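Extracellular solute-binding protein family 1 (Alicyclobacillus acidocaldarius subsp. acidocaldarius, PDB 4OVJ) probably binds a solute, perhaps a sugar, outside the cell and delivers it to an ABC-type importer, as other family 1 solute-binding proteins do. Local coordinates at residues Ala151-Gln156 / Gln161-Ile166; Lys169-Thr174 / Glu227-Pro232; Val45-Lys50 / Val314-Asn319; Phe29-Asp34 / Ala39-Ala44. All coordinates share one frame; numbering follows the deposited sequence. Where two conformers were deposited one is given.

Contact 1. Residues Ala151-Gln156 / Gln161-Ile166; sequences AGYHGQ and QQWADI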
loop_
_atom_site.group_PDB
_atom_site.type_symbol
_atom_site.label_atom_id
_atom_site.label_comp_id
_atom_site.label_asym_id
_atom_site.label_seq_id
_atom_site.Cartn_x
_atom_site.Cartn_y
_atom_site.Cartn_z
ATOM N N ALA A 151 20.274 -11.197 18.742
ATOM C CA ALA A 151 21.115 -10.031 18.494
ATOM C C ALA A 151 20.692 -8.839 19.343
ATOM O O ALA A 151 21.182 -7.739 19.138
ATOM C CB ALA A 151 21.073 -9.654 17.021
ATOM N N GLY A 152 19.787 -9.055 20.298
ATOM C CA GLY A 152 19.282 -7.976 21.127
ATOM C C GLY A 152 18.438 -6.958 20.383
ATOM O O GLY A 152 18.371 -5.791 20.784
ATOM N N TYR A 153 17.793 -7.401 19.301
ATOM C CA TYR A 153 16.896 -6.559 18.525
ATOM C C TYR A 153 15.443 -6.903 18.833
ATOM O O TYR A 153 15.033 -8.052 18.686
ATOM C CB TYR A 153 17.151 -6.713 17.024
ATOM C CG TYR A 153 16.209 -5.834 16.236
ATOM C CD1 TYR A 153 16.386 -4.469 16.214
ATOM C CD2 TYR A 153 15.105 -6.365 15.573
ATOM C CE1 TYR A 153 15.514 -3.643 15.530
ATOM C CE2 TYR A 153 14.232 -5.554 14.886
ATOM C CZ TYR A 153 14.444 -4.185 14.872
ATOM O OH TYR A 153 13.583 -3.361 14.206
ATOM N N HIS A 154 14.661 -5.898 19.226
ATOM C CA HIS A 154 13.298 -6.109 19.691
ATOM C C HIS A 154 12.263 -5.230 18.986
ATOM O O HIS A 154 11.188 -4.966 19.534
ATOM C CB HIS A 154 13.251 -5.880 21.207
ATOM C CG HIS A 154 14.237 -6.715 21.959
ATOM N ND1 HIS A 154 15.136 -6.182 22.852
ATOM C CD2 HIS A 154 14.492 -8.044 21.913
ATOM C CE1 HIS A 154 15.879 -7.150 23.351
ATOM N NE2 HIS A 154 15.520 -8.287 22.789
ATOM N N GLY A 155 12.594 -4.772 17.779
ATOM C CA GLY A 155 11.620 -4.145 16.900
ATOM C C GLY A 155 11.655 -2.638 16.774
ATOM O O GLY A 155 10.826 -2.064 16.066
ATOM N N GLN A 156 12.614 -1.995 17.424
ATOM C CA GLN A 156 12.738 -0.540 17.335
ATOM C C GLN A 156 13.137 -0.150 15.925
ATOM O O GLN A 156 13.812 -0.909 15.215
ATOM C CB GLN A 156 13.748 -0.002 18.360
ATOM C CG GLN A 156 15.219 -0.193 18.016
ATOM C CD GLN A 156 15.837 -1.506 18.497
ATOM O OE1 GLN A 156 15.154 -2.465 18.947
ATOM N NE2 GLN A 156 17.152 -1.569 18.372
ATOM N N GLN A 161 22.286 1.402 8.276
ATOM C CA GLN A 161 23.577 0.885 8.749
ATOM C C GLN A 161 23.438 0.134 10.074
ATOM O O GLN A 161 24.075 -0.899 10.281
ATOM C CB GLN A 161 24.613 2.003 8.832
ATOM C CG GLN A 161 25.085 2.480 7.453
ATOM C CD GLN A 161 25.931 1.421 6.755
ATOM O OE1 GLN A 161 26.796 0.810 7.383
ATOM N NE2 GLN A 161 25.663 1.171 5.469
ATOM N N GLN A 162 22.585 0.621 10.970
ATOM C CA GLN A 162 22.325 -0.115 12.195
ATOM C C GLN A 162 21.676 -1.472 11.895
ATOM O O GLN A 162 22.015 -2.479 12.497
ATOM C CB GLN A 162 21.439 0.690 13.135
ATOM C CG GLN A 162 22.115 1.927 13.723
ATOM C CD GLN A 162 21.146 2.894 14.403
ATOM O OE1 GLN A 162 19.934 2.881 14.168
ATOM N NE2 GLN A 162 21.693 3.762 15.236
ATOM N N TRP A 163 20.744 -1.473 10.954
ATOM C CA TRP A 163 20.087 -2.678 10.516
ATOM C C TRP A 163 21.078 -3.693 9.934
ATOM O O TRP A 163 21.032 -4.863 10.282
ATOM C CB TRP A 163 18.994 -2.317 9.506
ATOM C CG TRP A 163 18.150 -3.461 9.068
ATOM C CD1 TRP A 163 17.947 -3.868 7.784
ATOM C CD2 TRP A 163 17.365 -4.333 9.895
ATOM N NE1 TRP A 163 17.076 -4.933 7.757
ATOM C CE2 TRP A 163 16.698 -5.232 9.037
ATOM C CE3 TRP A 163 17.140 -4.426 11.273
ATOM C CZ2 TRP A 163 15.845 -6.217 9.511
ATOM C CZ3 TRP A 163 16.282 -5.406 11.741
ATOM C CH2 TRP A 163 15.659 -6.297 10.861
ATOM N N ALA A 164 21.972 -3.245 9.058
ATOM C CA ALA A 164 22.989 -4.140 8.485
ATOM C C ALA A 164 23.844 -4.787 9.567
ATOM O O ALA A 164 24.144 -5.984 9.497
ATOM C CB ALA A 164 23.856 -3.396 7.481
ATOM N N ASP A 165 24.169 -4.022 10.610
ATOM C CA ASP A 165 24.923 -4.570 11.751
ATOM C C ASP A 165 24.113 -5.631 12.500
ATOM O O ASP A 165 24.632 -6.693 12.879
ATOM C CB ASP A 165 25.314 -3.446 12.703
ATOM C CG ASP A 165 26.534 -3.779 13.524
ATOM O OD1 ASP A 165 27.640 -3.847 12.943
ATOM O OD2 ASP A 165 26.389 -3.973 14.750
ATOM N N ILE A 166 22.835 -5.349 12.706
ATOM C CA ILE A 166 21.940 -6.301 13.360
ATOM C C ILE A 166 21.821 -7.587 12.534
ATOM O O ILE A 166 21.920 -8.682 13.079
ATOM C CB ILE A 166 20.552 -5.682 13.635
ATOM C CG1 ILE A 166 20.661 -4.619 14.738
ATOM C CG2 ILE A 166 19.561 -6.764 14.010
ATOM C CD1 ILE A 166 19.556 -3.582 14.734
#

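Contact 2. Residues Lys169-Thr174 / Glu227-Pro232; sequences KVHKAT and EGVVPP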
loop_
_atom_site.group_PDB
_atom_site.type_symbol
_atom_site.label_atom_id
_atom_site.label_comp_id
_atom_site.label_asym_id
_atom_site.label_seq_id
_atom_site.Cartn_x
_atom_site.Cartn_y
_atom_site.Cartn_z
ATOM N N LYS A 169 24.799 -9.744 12.956
ATOM C CA LYS A 169 24.782 -10.414 14.260
ATOM C C LYS A 169 23.810 -11.590 14.298
ATOM O O LYS A 169 24.129 -12.650 14.841
ATOM C CB LYS A 169 24.457 -9.417 15.371
ATOM C CG LYS A 169 25.514 -8.341 15.562
ATOM C CD LYS A 169 26.766 -8.869 16.252
ATOM C CE LYS A 169 27.619 -7.726 16.785
ATOM N NZ LYS A 169 28.797 -8.206 17.556
ATOM N N VAL A 170 22.636 -11.416 13.704
ATOM C CA VAL A 170 21.651 -12.499 13.634
ATOM C C VAL A 170 22.219 -13.674 12.830
ATOM O O VAL A 170 22.153 -14.823 13.257
ATOM C CB VAL A 170 20.316 -12.013 13.037
ATOM C CG1 VAL A 170 19.353 -13.174 12.871
ATOM C CG2 VAL A 170 19.694 -10.954 13.939
ATOM N N HIS A 171 22.774 -13.376 11.663
ATOM C CA HIS A 171 23.379 -14.401 10.805
ATOM C C HIS A 171 24.463 -15.175 11.542
ATOM O O HIS A 171 24.545 -16.412 11.425
ATOM C CB HIS A 171 23.960 -13.748 9.563
ATOM C CG HIS A 171 24.743 -14.680 8.701
ATOM N ND1 HIS A 171 24.177 -15.782 8.100
ATOM C CD2 HIS A 171 26.045 -14.676 8.336
ATOM C CE1 HIS A 171 25.096 -16.414 7.395
ATOM N NE2 HIS A 171 26.240 -15.769 7.526
ATOM N N LYS A 172 25.299 -14.459 12.292
ATOM C CA LYS A 172 26.348 -15.094 13.093
ATOM C C LYS A 172 25.765 -16.063 14.114
ATOM O O LYS A 172 26.295 -17.159 14.311
ATOM C CB LYS A 172 27.181 -14.039 13.814
ATOM C CG LYS A 172 28.163 -13.303 12.924
ATOM C CD LYS A 172 29.440 -14.094 12.708
ATOM C CE LYS A 172 30.620 -13.163 12.488
ATOM N NZ LYS A 172 30.222 -11.985 11.669
ATOM N N ALA A 173 24.670 -15.660 14.753
ATOM C CA ALA A 173 24.038 -16.472 15.793
ATOM C C ALA A 173 23.271 -17.674 15.236
ATOM O O ALA A 173 23.173 -18.700 15.901
ATOM C CB ALA A 173 23.111 -15.622 16.645
ATOM N N THR A 174 22.723 -17.547 14.030
ATOM C CA THR A 174 21.808 -18.558 13.497
ATOM C C THR A 174 22.400 -19.430 12.400
ATOM O O THR A 174 21.951 -20.562 12.203
ATOM C CB THR A 174 20.548 -17.912 12.881
ATOM O OG1 THR A 174 20.914 -17.130 11.735
ATOM C CG2 THR A 174 19.819 -17.056 13.896
ATOM N N GLU A 227 28.591 -10.808 2.481
ATOM C CA GLU A 227 28.769 -11.315 3.839
ATOM C C GLU A 227 27.890 -12.538 4.148
ATOM O O GLU A 227 27.975 -13.087 5.247
ATOM C CB GLU A 227 28.442 -10.220 4.863
ATOM C CG GLU A 227 29.053 -8.847 4.585
ATOM C CD GLU A 227 30.227 -8.485 5.467
ATOM O OE1 GLU A 227 30.788 -9.376 6.150
ATOM O OE2 GLU A 227 30.602 -7.288 5.466
ATOM N N GLY A 228 27.041 -12.953 3.208
ATOM C CA GLY A 228 26.202 -14.135 3.393
ATOM C C GLY A 228 24.996 -13.912 4.293
ATOM O O GLY A 228 24.369 -14.855 4.754
ATOM N N VAL A 229 24.643 -12.652 4.498
ATOM C CA VAL A 229 23.604 -12.276 5.437
ATOM C C VAL A 229 22.202 -12.294 4.795
ATOM O O VAL A 229 21.185 -12.477 5.485
ATOM C CB VAL A 229 23.954 -10.891 6.010
ATOM C CG1 VAL A 229 22.849 -10.375 6.866
ATOM C CG2 VAL A 229 25.255 -10.992 6.801
ATOM N N VAL A 230 22.149 -12.070 3.485
ATOM C CA VAL A 230 20.919 -12.260 2.697
ATOM C C VAL A 230 21.237 -13.295 1.614
ATOM O O VAL A 230 22.407 -13.578 1.355
ATOM C CB VAL A 230 20.410 -10.930 2.077
ATOM C CG1 VAL A 230 20.226 -9.865 3.165
ATOM C CG2 VAL A 230 21.351 -10.442 0.996
ATOM N N PRO A 231 20.206 -13.882 1.000
ATOM C CA PRO A 231 20.472 -14.996 0.084
ATOM C C PRO A 231 21.189 -14.551 -1.174
ATOM O O PRO A 231 21.107 -13.396 -1.548
ATOM C CB PRO A 231 19.073 -15.528 -0.255
ATOM C CG PRO A 231 18.162 -14.942 0.770
ATOM C CD PRO A 231 18.768 -13.621 1.126
ATOM N N PRO A 232 21.903 -15.479 -1.835
ATOM C CA PRO A 232 22.521 -15.170 -3.134
ATOM C C PRO A 232 21.468 -15.016 -4.236
ATOM O O PRO A 232 20.313 -15.429 -4.062
ATOM C CB PRO A 232 23.397 -16.384 -3.390
ATOM C CG PRO A 232 22.746 -17.492 -2.643
ATOM C CD PRO A 232 22.138 -16.873 -1.415
#

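Contact 3. Residues Val45-Lys50 / Val314-Asn319; sequences VKAFEK and VNFLLN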
loop_
_atom_site.group_PDB
_atom_site.type_symbol
_atom_site.label_atom_id
_atom_site.label_comp_id
_atom_site.label_asym_id
_atom_site.label_seq_id
_atom_site.Cartn_x
_atom_site.Cartn_y
_atom_site.Cartn_z
ATOM N N VAL A 45 -23.312 -2.953 3.012
ATOM C CA VAL A 45 -24.532 -2.292 2.551
ATOM C C VAL A 45 -25.743 -2.784 3.341
ATOM O O VAL A 45 -26.612 -1.991 3.706
ATOM C CB VAL A 45 -24.755 -2.510 1.046
ATOM C CG1 VAL A 45 -26.138 -2.044 0.623
ATOM C CG2 VAL A 45 -23.699 -1.750 0.259
ATOM N N LYS A 46 -25.798 -4.085 3.604
ATOM C CA LYS A 46 -26.867 -4.634 4.446
ATOM C C LYS A 46 -26.896 -3.950 5.809
ATOM O O LYS A 46 -27.961 -3.553 6.293
ATOM C CB LYS A 46 -26.731 -6.159 4.606
ATOM C CG LYS A 46 -27.732 -6.785 5.581
ATOM C CD LYS A 46 -27.627 -8.304 5.621
ATOM C CE LYS A 46 -28.800 -8.927 6.373
ATOM N NZ LYS A 46 -28.642 -10.399 6.481
ATOM N N ALA A 47 -25.729 -3.806 6.429
ATOM C CA ALA A 47 -25.639 -3.155 7.730
ATOM C C ALA A 47 -26.072 -1.692 7.650
ATOM O O ALA A 47 -26.803 -1.191 8.523
ATOM C CB ALA A 47 -24.230 -3.285 8.285
ATOM N N PHE A 48 -25.662 -1.008 6.588
ATOM C CA PHE A 48 -26.060 0.380 6.397
ATOM C C PHE A 48 -27.572 0.538 6.273
ATOM O O PHE A 48 -28.161 1.430 6.895
ATOM C CB PHE A 48 -25.421 0.982 5.151
ATOM C CG PHE A 48 -25.864 2.379 4.894
ATOM C CD1 PHE A 48 -25.339 3.419 5.624
ATOM C CD2 PHE A 48 -26.874 2.646 3.982
ATOM C CE1 PHE A 48 -25.752 4.718 5.405
ATOM C CE2 PHE A 48 -27.309 3.941 3.769
ATOM C CZ PHE A 48 -26.748 4.982 4.482
ATOM N N GLU A 49 -28.191 -0.292 5.434
ATOM C CA GLU A 49 -29.626 -0.190 5.188
ATOM C C GLU A 49 -30.452 -0.437 6.467
ATOM O O GLU A 49 -31.536 0.118 6.623
ATOM C CB GLU A 49 -30.052 -1.109 4.033
ATOM C CG GLU A 49 -29.564 -0.602 2.665
ATOM C CD GLU A 49 -30.203 -1.333 1.481
ATOM O OE1 GLU A 49 -30.106 -2.579 1.422
ATOM O OE2 GLU A 49 -30.796 -0.654 0.594
ATOM N N LYS A 50 -29.928 -1.260 7.371
ATOM C CA LYS A 50 -30.550 -1.458 8.679
ATOM C C LYS A 50 -30.363 -0.230 9.573
ATOM O O LYS A 50 -31.288 0.188 10.273
ATOM C CB LYS A 50 -29.957 -2.689 9.364
ATOM C CG LYS A 50 -30.418 -2.867 10.800
ATOM C CD LYS A 50 -29.994 -4.220 11.351
ATOM C CE LYS A 50 -30.492 -4.427 12.773
ATOM N NZ LYS A 50 -30.258 -5.822 13.232
ATOM N N VAL A 314 -20.874 7.313 2.873
ATOM C CA VAL A 314 -19.421 7.234 2.860
ATOM C C VAL A 314 -18.868 7.245 4.288
ATOM O O VAL A 314 -17.977 6.462 4.622
ATOM C CB VAL A 314 -18.809 8.352 1.986
ATOM C CG1 VAL A 314 -17.306 8.440 2.174
ATOM C CG2 VAL A 314 -19.134 8.078 0.525
ATOM N N ASN A 315 -19.422 8.090 5.138
ATOM C CA ASN A 315 -18.977 8.143 6.510
ATOM C C ASN A 315 -19.185 6.831 7.245
ATOM O O ASN A 315 -18.332 6.432 8.041
ATOM C CB ASN A 315 -19.687 9.247 7.279
ATOM C CG ASN A 315 -19.091 9.436 8.645
ATOM O OD1 ASN A 315 -17.914 9.791 8.775
ATOM N ND2 ASN A 315 -19.879 9.154 9.678
ATOM N N PHE A 316 -20.318 6.182 6.976
ATOM C CA PHE A 316 -20.633 4.867 7.526
ATOM C C PHE A 316 -19.586 3.829 7.103
ATOM O O PHE A 316 -19.040 3.100 7.937
ATOM C CB PHE A 316 -22.032 4.417 7.089
ATOM C CG PHE A 316 -22.433 3.070 7.624
ATOM C CD1 PHE A 316 -23.070 2.972 8.860
ATOM C CD2 PHE A 316 -22.211 1.910 6.887
ATOM C CE1 PHE A 316 -23.458 1.741 9.351
ATOM C CE2 PHE A 316 -22.601 0.670 7.378
ATOM C CZ PHE A 316 -23.217 0.596 8.613
ATOM N N LEU A 317 -19.278 3.784 5.816
ATOM C CA LEU A 317 -18.272 2.853 5.316
ATOM C C LEU A 317 -16.909 3.093 5.947
ATOM O O LEU A 317 -16.195 2.152 6.239
ATOM C CB LEU A 317 -18.142 2.930 3.795
ATOM C CG LEU A 317 -19.376 2.500 3.009
ATOM C CD1 LEU A 317 -19.114 2.727 1.529
ATOM C CD2 LEU A 317 -19.774 1.064 3.313
ATOM N N LEU A 318 -16.568 4.353 6.163
ATOM C CA LEU A 318 -15.285 4.709 6.739
ATOM C C LEU A 318 -15.192 4.442 8.223
ATOM O O LEU A 318 -14.170 3.963 8.687
ATOM C CB LEU A 318 -14.963 6.187 6.485
ATOM C CG LEU A 318 -14.723 6.597 5.032
ATOM C CD1 LEU A 318 -14.764 8.114 4.931
ATOM C CD2 LEU A 318 -13.394 6.069 4.524
ATOM N N ASN A 319 -16.238 4.792 8.961
ATOM C CA ASN A 319 -16.129 4.947 10.429
ATOM C C ASN A 319 -17.018 4.060 11.277
ATOM O O ASN A 319 -16.849 4.003 12.499
ATOM C CB ASN A 319 -16.382 6.402 10.809
ATOM C CG ASN A 319 -15.221 7.304 10.457
ATOM O OD1 ASN A 319 -14.072 7.000 10.778
ATOM N ND2 ASN A 319 -15.504 8.405 9.785
#

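Contact 4. Residues Phe29-Asp34 / Ala39-Ala44; sequences FGFWGD and AVTLAA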
loop_
_atom_site.group_PDB
_atom_site.type_symbol
_atom_site.label_atom_id
_atom_site.label_comp_id
_atom_site.label_asym_id
_atom_site.label_seq_id
_atom_site.Cartn_x
_atom_site.Cartn_y
_atom_site.Cartn_z
ATOM N N PHE A 29 -24.615 2.910 -5.982
ATOM C CA PHE A 29 -23.276 2.672 -5.455
ATOM C C PHE A 29 -22.545 1.710 -6.372
ATOM O O PHE A 29 -22.852 0.518 -6.398
ATOM C CB PHE A 29 -23.386 2.096 -4.048
ATOM C CG PHE A 29 -22.073 1.645 -3.428
ATOM C CD1 PHE A 29 -20.867 2.258 -3.724
ATOM C CD2 PHE A 29 -22.082 0.638 -2.472
ATOM C CE1 PHE A 29 -19.689 1.861 -3.108
ATOM C CE2 PHE A 29 -20.914 0.233 -1.866
ATOM C CZ PHE A 29 -19.715 0.846 -2.173
ATOM N N GLY A 30 -21.590 2.249 -7.130
ATOM C CA GLY A 30 -20.775 1.461 -8.038
ATOM C C GLY A 30 -19.467 1.042 -7.380
ATOM O O GLY A 30 -18.830 1.824 -6.692
ATOM N N PHE A 31 -19.071 -0.207 -7.593
ATOM C CA PHE A 31 -17.785 -0.683 -7.100
ATOM C C PHE A 31 -17.316 -1.869 -7.923
ATOM O O PHE A 31 -18.098 -2.452 -8.669
ATOM C CB PHE A 31 -17.851 -1.010 -5.598
ATOM C CG PHE A 31 -18.776 -2.126 -5.264
ATOM C CD1 PHE A 31 -20.142 -1.896 -5.123
ATOM C CD2 PHE A 31 -18.285 -3.411 -5.079
ATOM C CE1 PHE A 31 -21.003 -2.935 -4.808
ATOM C CE2 PHE A 31 -19.144 -4.450 -4.766
ATOM C CZ PHE A 31 -20.499 -4.213 -4.638
ATOM N N TRP A 32 -16.026 -2.169 -7.826
ATOM C CA TRP A 32 -15.425 -3.315 -8.496
ATOM C C TRP A 32 -14.902 -4.276 -7.452
ATOM O O TRP A 32 -14.769 -3.935 -6.275
ATOM C CB TRP A 32 -14.271 -2.896 -9.417
ATOM C CG TRP A 32 -12.946 -2.613 -8.712
ATOM C CD1 TRP A 32 -11.992 -3.527 -8.370
ATOM C CD2 TRP A 32 -12.449 -1.342 -8.277
ATOM N NE1 TRP A 32 -10.943 -2.914 -7.742
ATOM C CE2 TRP A 32 -11.187 -1.570 -7.677
ATOM C CE3 TRP A 32 -12.936 -0.032 -8.348
ATOM C CZ2 TRP A 32 -10.408 -0.536 -7.141
ATOM C CZ3 TRP A 32 -12.166 1.002 -7.807
ATOM C CH2 TRP A 32 -10.914 0.741 -7.205
ATOM N N GLY A 33 -14.589 -5.476 -7.900
ATOM C CA GLY A 33 -13.922 -6.428 -7.046
ATOM C C GLY A 33 -14.021 -7.846 -7.555
ATOM O O GLY A 33 -14.677 -8.119 -8.557
ATOM N N ASP A 34 -13.352 -8.741 -6.847
ATOM C CA ASP A 34 -13.557 -10.168 -7.033
ATOM C C ASP A 34 -14.776 -10.622 -6.206
ATOM O O ASP A 34 -15.483 -9.807 -5.615
ATOM C CB ASP A 34 -12.278 -10.955 -6.675
ATOM C CG ASP A 34 -11.841 -10.775 -5.226
ATOM O OD1 ASP A 34 -12.622 -10.278 -4.386
ATOM O OD2 ASP A 34 -10.689 -11.142 -4.924
ATOM N N ALA A 39 -18.875 -9.801 -1.884
ATOM C CA ALA A 39 -19.614 -10.311 -0.745
ATOM C C ALA A 39 -19.503 -9.381 0.474
ATOM O O ALA A 39 -20.508 -9.040 1.080
ATOM C CB ALA A 39 -19.132 -11.719 -0.396
ATOM N N VAL A 40 -18.296 -8.951 0.825
ATOM C CA VAL A 40 -18.141 -8.141 2.032
ATOM C C VAL A 40 -18.769 -6.760 1.835
ATOM O O VAL A 40 -19.286 -6.164 2.779
ATOM C CB VAL A 40 -16.667 -8.039 2.520
ATOM C CG1 VAL A 40 -16.108 -9.435 2.794
ATOM C CG2 VAL A 40 -15.777 -7.264 1.540
ATOM N N THR A 41 -18.748 -6.270 0.601
ATOM C CA THR A 41 -19.317 -4.964 0.299
ATOM C C THR A 41 -20.837 -5.024 0.424
ATOM O O THR A 41 -21.451 -4.143 1.011
ATOM C CB THR A 41 -18.910 -4.474 -1.103
ATOM O OG1 THR A 41 -17.480 -4.511 -1.228
ATOM C CG2 THR A 41 -19.411 -3.069 -1.317
ATOM N N LEU A 42 -21.436 -6.093 -0.080
ATOM C CA LEU A 42 -22.874 -6.295 0.097
ATOM C C LEU A 42 -23.244 -6.457 1.570
ATOM O O LEU A 42 -24.295 -5.989 1.994
ATOM C CB LEU A 42 -23.380 -7.478 -0.733
ATOM C CG LEU A 42 -23.243 -7.292 -2.246
ATOM C CD1 LEU A 42 -23.763 -8.529 -2.944
ATOM C CD2 LEU A 42 -23.944 -6.035 -2.747
ATOM N N ALA A 43 -22.377 -7.085 2.361
ATOM C CA ALA A 43 -22.638 -7.199 3.790
ATOM C C ALA A 43 -22.584 -5.831 4.478
ATOM O O ALA A 43 -23.357 -5.561 5.384
ATOM C CB ALA A 43 -21.660 -8.155 4.442
ATOM N N ALA A 44 -21.667 -4.966 4.046
ATOM C CA ALA A 44 -21.591 -3.624 4.604
ATOM C C ALA A 44 -22.840 -2.802 4.240
ATOM O O ALA A 44 -23.366 -2.077 5.065
ATOM C CB ALA A 44 -20.324 -2.920 4.152
#

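Contact 1. Residues Ala151-Gln156 / Gln161-Ile166
Tyr153 meets Trp163 in a T-shaped (edge-to-face) stack, at the Schellman motif that ends helix 145-149. The edge of the indole points at the phenol face. Its corner atom, Trp163 CZ3, lies 3.8 Å from Tyr153 CE2, towards the rim of the ring. The ring centroids are 5.3 Å apart and the planes stand at 65°. Ile166, one turn further along helix 160-174, takes the neighbouring part of the same tyrosine. Its CD1 comes 3.6 Å from Tyr153 CD1, and its CG2 comes near Tyr153 CB. Ile166 CG2 also faces Ala151 CB at 4.4 Å, a looser apolar touch.

Tyr153 CG is anti to the backbone N (chi1 180°), which carries the ring across to the helix. The opposite face of the ring lies against the backbone N of Gly155.

Further out, Gly152 has positive phi and is the C-prime residue of the Schellman motif, with Tyr153 N bonded to Phe148 O. Tyr143 makes an edge-to-face pair with Tyr153, and Phe148 lies nearly parallel to the indole. Trp163 NE1 is hydrogen-bonded to Glu179. The contact thus joins the loop between two helices to the first turns of the second. The phenol end is fixed too: Tyr153 OH donates to Gln156 O at 2.7 Å, from above the carbonyl plane.

Contact 2. Residues Lys169-Thr174 / Glu227-Pro232
His171 lays one face of its imidazole over the backbone of Gly228, the positive-phi residue of the Schellman motif that ends helix 211-226. Gly228 O sits above the ring, nearer its rim than its centre, and comes 3.2 Å from His171 CE1. The two ring nitrogens are also near this oxygen, but at poor angles, and no hydrogen bond forms. The carbonyl therefore meets a ring face and not an N-H. Val229 covers the part of the ring nearer the helix. Its CG2 is 4.1 Å from His171 CD2 and equally close to His171 CB.

His171 CG is anti to the backbone N (chi1 173°), and the ring reaches from helix 160-174 to the turn. Its rotation is fixed by His171 ND1, which is hydrogen-bonded to Lys176 O just after the helix. With alanine at His171, Lys176 O is likely to lose its imidazole mate and Gly228 O the ring beneath it.

Val229 also touches Leu167 and Glu168 of helix 160-174, and its backbone bonds to Ala178. The contact so packs the last turns of helix 160-174 against the turn leaving helix 211-226. The positive phi of Gly228 favours glycine, and a CB there would lie against the imidazole. Val229 CA lies over the same face of the His171 ring as Gly228 O, also toward the rim.

Contact 3. Residues Val45-Lys50 / Val314-Asn319
Phe48 turns its ring edge to the face of Phe316 in a T-shaped (edge-to-face) stack between two helices, 35-51 and 307-319. The planes stand at 73° and the centroids are 5.2 Å apart. Phe48 CD1 does the touching: it lies 3.5 Å from Phe316 CG, above the inner rim of that ring.

The same face of Phe316 also covers the backbone of the first helix. Phe48 CA sits over it in a CH-pi contact, 3.9 Å from the ring centroid and 28° off the normal. Phe316 CZ, the far end of the ring, reaches Ala47 and comes 4.0 Å from its CB. Both phenylalanines hold CG anti to the backbone N (chi1 180° for Phe316). This turn carries the Phe316 ring across to helix 35-51.

The pair is buried, and more aromatic rings adjoin it. Phe48 meets Phe313 edge to face and its ring meets that of Tyr52, while its side chain rests on Ile55 and Ile57 of strand 55-61. Phe316 also touches Ala51 and Tyr52, at and just past the end of helix 35-51. Beside the stack, Phe48 CB lies 3.6 Å from Phe316 CE2.

Contact 4. Residues Phe29-Asp34 / Ala39-Ala44
Thr41 carries the helix side of this contact, with its methyl over the Phe31 ring. The segment 39-44 belongs to the helix of a beta-alpha-beta unit. From its Ala39 end the helix runs back nearly antiparallel to strand 29-31, at 160° and with 11.2 Å between the axes. Thr41 CG2 stands above the centre of the Phe31 ring, 3.6 Å from the centroid and 10° off the normal, a CH-pi contact. It also lies 3.7 Å from Phe29 CE2, so one methyl meets two rings. With OG1 beside the backbone N (chi1 -54°), the methyl is swung to the far side, facing the rings. The hydroxyl OG1 is hydrogen-bonded to Glu37 O, one turn back, and to Arg331. Leu42 comes next. Its CD2 meets the edge of the same Phe31 ring, 4.3 Å from CZ.

Phe31 CD1 lies over the centre of the Phe29 ring. A serine in place of Phe31 would probably open a gap under the Thr41 methyl and strip Leu42 of its aromatic neighbour.

At the start of the helix Asp34 is the N-cap, its OD1 bonded to Glu37 N. Phe29 and Phe31 pair by backbone bonds with strand 55-61 and the residue after it, and Gly30 pairs with strand 84-87. On another side of the helix, Ala43 and Ala44 rest on helix 321-327.

From the N terminus, contact 4 closes first, a short loop from strand 25-31 to the helix 35-51 that follows it. Contact 3 starts on that same helix and closes only at 314-319, a loop of more than 260 residues. Together they bind helix 35-51 to strand 25-31 and helix 307-319, and they touch through Phe316 and Ala44. Contacts 1 and 2 are nested inside contact 3, one after the other. They bind helix 160-174 to the loop before it and to residues 227-232, and touch through Ala151 and Val170. The two pairs lie on opposite sides of the chain's centre, with about 43 Å between the centres of contacts 1 and 3.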